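Local atomic coordinates of putative oxidoreductase (PDB entry 2ISM), a protein that is a putative oxidoreductase with a beta-propeller fold and a bound calcium ion. Residues 91-96 / 107-112. Residues are numbered along the deposited sequence; the frame is centred on the assembly and turned at random.
Sequences YVYAYR and VVRLRH
Val-107 meets Tyr-95 as a non-hydrogen-bonded pair in an antiparallel beta hairpin. Strands 92-98 and 104-112 are the two inner strands of a four-stranded propeller blade. The CG2 methyl of Val-107 lies 4.0 Å from CD1 of the Tyr-95 ring, and the two side chains cross at about a right angle. Strand 148-151 of the next sheet packs against both residues. Val-108 and Ala-94 form a hydrogen-bonded pair, with Val-108 N to Ala-94 O at 2.8 Å. The side chains of Val-108 and Arg-96 cross at about a right angle, with CG1 of Val-108 3.8 Å from Arg-96 NE.

Arg-109 carries the main side-chain contact. Its chain bends at chi3, which lays the guanidinium flat on the Tyr-91 ring, with the planes 14° apart. Arg-109 CZ sits 3.6 Å from the centroid of the Tyr-91 ring, almost on the ring normal, a cation-pi stack. The CG of Arg-109 also makes a CH-pi contact over a face of the Tyr-93 ring, 4.0 Å from its centroid. Tyr-93 OH, also bonded to Pro-176 O, accepts a nearly straight hydrogen bond (170°) from Arg-109 NH1 at 3.2 Å, in the guanidinium plane. Salt bridges to Asp-120 through NE and Glu-177 through NH1 further hold the buried guanidinium.

Leu-110 pairs with Val-92 through two backbone hydrogen bonds, and their side chains lie on the face of Ala-94 and Val-108. At the strand end, His-112 ND1 bonds Tyr-64 OH, while Arg-111 NH2 comes within 3.1 Å of Tyr-91 OH at an angle too poor for a hydrogen bond, its guanidinium turned 65° from the ring.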
ATOM      1  N   TYR B  91     -22.852 -12.320 -13.557  1.00 15.53           N
ATOM      2  CA  TYR B  91     -23.126 -11.197 -14.436  1.00 15.84           C
ATOM      3  C   TYR B  91     -21.896 -10.300 -14.521  1.00 17.25           C
ATOM      4  O   TYR B  91     -21.280  -9.961 -13.511  1.00 14.95           O
ATOM      5  CB  TYR B  91     -24.369 -10.353 -14.151  1.00 16.05           C
ATOM      6  CG  TYR B  91     -25.650 -11.160 -14.193  1.00 21.83           C
ATOM      7  CD1 TYR B  91     -26.121 -11.688 -15.396  1.00 22.51           C
ATOM      8  CD2 TYR B  91     -26.370 -11.427 -13.026  1.00 22.94           C
ATOM      9  CE1 TYR B  91     -27.279 -12.465 -15.437  1.00 23.79           C
ATOM     10  CE2 TYR B  91     -27.531 -12.205 -13.057  1.00 24.65           C
ATOM     11  CZ  TYR B  91     -27.977 -12.720 -14.265  1.00 26.77           C
ATOM     12  OH  TYR B  91     -29.111 -13.497 -14.303  1.00 26.34           O
ATOM     13  N   VAL B  92     -21.548  -9.937 -15.751  1.00 13.46           N
ATOM     14  CA  VAL B  92     -20.427  -9.050 -16.027  1.00 13.95           C
ATOM     15  C   VAL B  92     -21.048  -7.849 -16.738  1.00 14.80           C
ATOM     16  O   VAL B  92     -21.746  -8.005 -17.746  1.00 13.31           O
ATOM     17  CB  VAL B  92     -19.385  -9.706 -16.966  1.00 12.26           C
ATOM     18  CG1 VAL B  92     -18.297  -8.697 -17.323  1.00 15.41           C
ATOM     19  CG2 VAL B  92     -18.762 -10.922 -16.289  1.00 17.32           C
ATOM     20  N   TYR B  93     -20.811  -6.654 -16.207  1.00 11.09           N
ATOM     21  CA  TYR B  93     -21.370  -5.451 -16.806  1.00  9.01           C
ATOM     22  C   TYR B  93     -20.357  -4.792 -17.721  1.00 11.45           C
ATOM     23  O   TYR B  93     -19.155  -4.826 -17.461  1.00 12.06           O
ATOM     24  CB  TYR B  93     -21.815  -4.474 -15.716  1.00  9.99           C
ATOM     25  CG  TYR B  93     -23.016  -4.973 -14.935  1.00 12.37           C
ATOM     26  CD1 TYR B  93     -24.279  -4.404 -15.116  1.00  9.54           C
ATOM     27  CD2 TYR B  93     -22.893  -6.035 -14.038  1.00 15.47           C
ATOM     28  CE1 TYR B  93     -25.386  -4.874 -14.425  1.00  9.68           C
ATOM     29  CE2 TYR B  93     -23.999  -6.519 -13.339  1.00 13.17           C
ATOM     30  CZ  TYR B  93     -25.240  -5.934 -13.539  1.00 14.53           C
ATOM     31  OH  TYR B  93     -26.339  -6.417 -12.861  1.00 18.41           O
ATOM     32  N   ALA B  94     -20.850  -4.204 -18.802  1.00  9.27           N
ATOM     33  CA  ALA B  94     -19.980  -3.535 -19.756  1.00  9.82           C
ATOM     34  C   ALA B  94     -20.688  -2.338 -20.359  1.00  9.49           C
ATOM     35  O   ALA B  94     -21.901  -2.373 -20.577  1.00 10.95           O
ATOM     36  CB  ALA B  94     -19.567  -4.506 -20.858  1.00 10.62           C
ATOM     37  N   TYR B  95     -19.917  -1.283 -20.613  1.00  7.64           N
ATOM     38  CA  TYR B  95     -20.419  -0.048 -21.213  1.00  9.35           C
ATOM     39  C   TYR B  95     -19.933  -0.077 -22.656  1.00  8.22           C
ATOM     40  O   TYR B  95     -18.737  -0.245 -22.892  1.00  9.43           O
ATOM     41  CB  TYR B  95     -19.808   1.163 -20.495  1.00  9.02           C
ATOM     42  CG  TYR B  95     -20.321   2.521 -20.947  1.00 10.30           C
ATOM     43  CD1 TYR B  95     -21.115   3.300 -20.102  1.00 12.09           C
ATOM     44  CD2 TYR B  95     -19.983   3.042 -22.197  1.00  8.64           C
ATOM     45  CE1 TYR B  95     -21.557   4.570 -20.487  1.00 12.58           C
ATOM     46  CE2 TYR B  95     -20.424   4.314 -22.598  1.00  6.02           C
ATOM     47  CZ  TYR B  95     -21.208   5.070 -21.736  1.00 10.39           C
ATOM     48  OH  TYR B  95     -21.640   6.325 -22.102  1.00 13.20           O
ATOM     49  N   ARG B  96     -20.838   0.078 -23.621  1.00  9.20           N
ATOM     50  CA  ARG B  96     -20.415   0.056 -25.019  1.00  9.26           C
ATOM     51  C   ARG B  96     -21.196   1.000 -25.925  1.00 11.06           C
ATOM     52  O   ARG B  96     -22.351   1.343 -25.652  1.00 10.44           O
ATOM     53  CB  ARG B  96     -20.537  -1.364 -25.600  1.00  9.78           C
ATOM     54  CG  ARG B  96     -21.984  -1.834 -25.755  1.00 10.76           C
ATOM     55  CD  ARG B  96     -22.100  -3.051 -26.664  1.00 17.60           C
ATOM     56  NE  ARG B  96     -23.473  -3.551 -26.716  1.00 13.07           N
ATOM     57  CZ  ARG B  96     -23.879  -4.567 -27.472  1.00 20.52           C
ATOM     58  NH1 ARG B  96     -23.016  -5.203 -28.255  1.00 16.25           N
ATOM     59  NH2 ARG B  96     -25.148  -4.959 -27.430  1.00 16.63           N
ATOM     60  N   VAL B 107     -25.307   0.318 -21.310  1.00  8.52           N
ATOM     61  CA  VAL B 107     -24.666  -0.551 -20.348  1.00 10.11           C
ATOM     62  C   VAL B 107     -25.369  -1.874 -20.557  1.00 10.97           C
ATOM     63  O   VAL B 107     -26.597  -1.941 -20.517  1.00 12.87           O
ATOM     64  CB  VAL B 107     -24.899  -0.102 -18.896  1.00 10.34           C
ATOM     65  CG1 VAL B 107     -24.356  -1.165 -17.946  1.00  8.88           C
ATOM     66  CG2 VAL B 107     -24.201   1.232 -18.637  1.00  9.49           C
ATOM     67  N   VAL B 108     -24.597  -2.918 -20.813  1.00 10.75           N
ATOM     68  CA  VAL B 108     -25.168  -4.235 -21.017  1.00 11.55           C
ATOM     69  C   VAL B 108     -24.651  -5.154 -19.924  1.00 13.65           C
ATOM     70  O   VAL B 108     -23.761  -4.790 -19.158  1.00 12.66           O
ATOM     71  CB  VAL B 108     -24.790  -4.819 -22.401  1.00 11.82           C
ATOM     72  CG1 VAL B 108     -25.398  -3.966 -23.503  1.00 17.42           C
ATOM     73  CG2 VAL B 108     -23.273  -4.887 -22.553  1.00 14.92           C
ATOM     74  N   ARG B 109     -25.227  -6.342 -19.860  1.00 13.19           N
ATOM     75  CA  ARG B 109     -24.847  -7.330 -18.874  1.00 14.62           C
ATOM     76  C   ARG B 109     -24.665  -8.662 -19.599  1.00 12.87           C
ATOM     77  O   ARG B 109     -25.481  -9.017 -20.447  1.00 13.57           O
ATOM     78  CB  ARG B 109     -25.963  -7.436 -17.831  1.00 19.14           C
ATOM     79  CG  ARG B 109     -25.653  -8.307 -16.653  1.00 26.87           C
ATOM     80  CD  ARG B 109     -26.700  -8.138 -15.560  1.00 24.28           C
ATOM     81  NE  ARG B 109     -27.911  -8.928 -15.765  1.00 20.93           N
ATOM     82  CZ  ARG B 109     -28.868  -9.053 -14.848  1.00 24.94           C
ATOM     83  NH1 ARG B 109     -28.742  -8.435 -13.680  1.00 16.90           N
ATOM     84  NH2 ARG B 109     -29.939  -9.800 -15.087  1.00 23.85           N
ATOM     85  N   LEU B 110     -23.591  -9.381 -19.281  1.00 11.44           N
ATOM     86  CA  LEU B 110     -23.327 -10.684 -19.887  1.00 15.67           C
ATOM     87  C   LEU B 110     -23.465 -11.763 -18.817  1.00 16.33           C
ATOM     88  O   LEU B 110     -23.165 -11.522 -17.646  1.00 15.29           O
ATOM     89  CB  LEU B 110     -21.902 -10.760 -20.452  1.00 14.48           C
ATOM     90  CG  LEU B 110     -21.403  -9.747 -21.483  1.00 20.25           C
ATOM     91  CD1 LEU B 110     -20.122 -10.285 -22.109  1.00 26.71           C
ATOM     92  CD2 LEU B 110     -22.447  -9.523 -22.554  1.00 29.43           C
ATOM     93  N   ARG B 111     -23.917 -12.946 -19.214  1.00 16.09           N
ATOM     94  CA  ARG B 111     -24.045 -14.049 -18.268  1.00 18.66           C
ATOM     95  C   ARG B 111     -22.721 -14.813 -18.265  1.00 20.02           C
ATOM     96  O   ARG B 111     -22.228 -15.238 -19.314  1.00 18.07           O
ATOM     97  CB  ARG B 111     -25.201 -14.980 -18.662  1.00 21.76           C
ATOM     98  CG  ARG B 111     -25.252 -16.278 -17.850  1.00 25.80           C
ATOM     99  CD  ARG B 111     -26.480 -17.106 -18.190  1.00 33.41           C
ATOM    100  NE  ARG B 111     -27.684 -16.591 -17.542  1.00 39.26           N
ATOM    101  CZ  ARG B 111     -27.948 -16.727 -16.246  1.00 41.74           C
ATOM    102  NH1 ARG B 111     -27.095 -17.366 -15.457  1.00 43.35           N
ATOM    103  NH2 ARG B 111     -29.063 -16.219 -15.739  1.00 41.31           N
ATOM    104  N   HIS B 112     -22.146 -14.968 -17.076  1.00 19.69           N
ATOM    105  CA  HIS B 112     -20.873 -15.659 -16.896  1.00 20.22           C
ATOM    106  C   HIS B 112     -21.043 -17.170 -16.994  1.00 21.05           C
ATOM    107  O   HIS B 112     -21.862 -17.752 -16.286  1.00 21.51           O
ATOM    108  CB  HIS B 112     -20.290 -15.290 -15.529  1.00 17.40           C
ATOM    109  CG  HIS B 112     -18.995 -15.971 -15.211  1.00 18.37           C
ATOM    110  ND1 HIS B 112     -17.823 -15.699 -15.885  1.00 14.54           N
ATOM    111  CD2 HIS B 112     -18.684 -16.899 -14.275  1.00 19.63           C
ATOM    112  CE1 HIS B 112     -16.847 -16.429 -15.376  1.00 20.47           C
ATOM    113  NE2 HIS B 112     -17.342 -17.164 -14.399  1.00 20.97           N
TER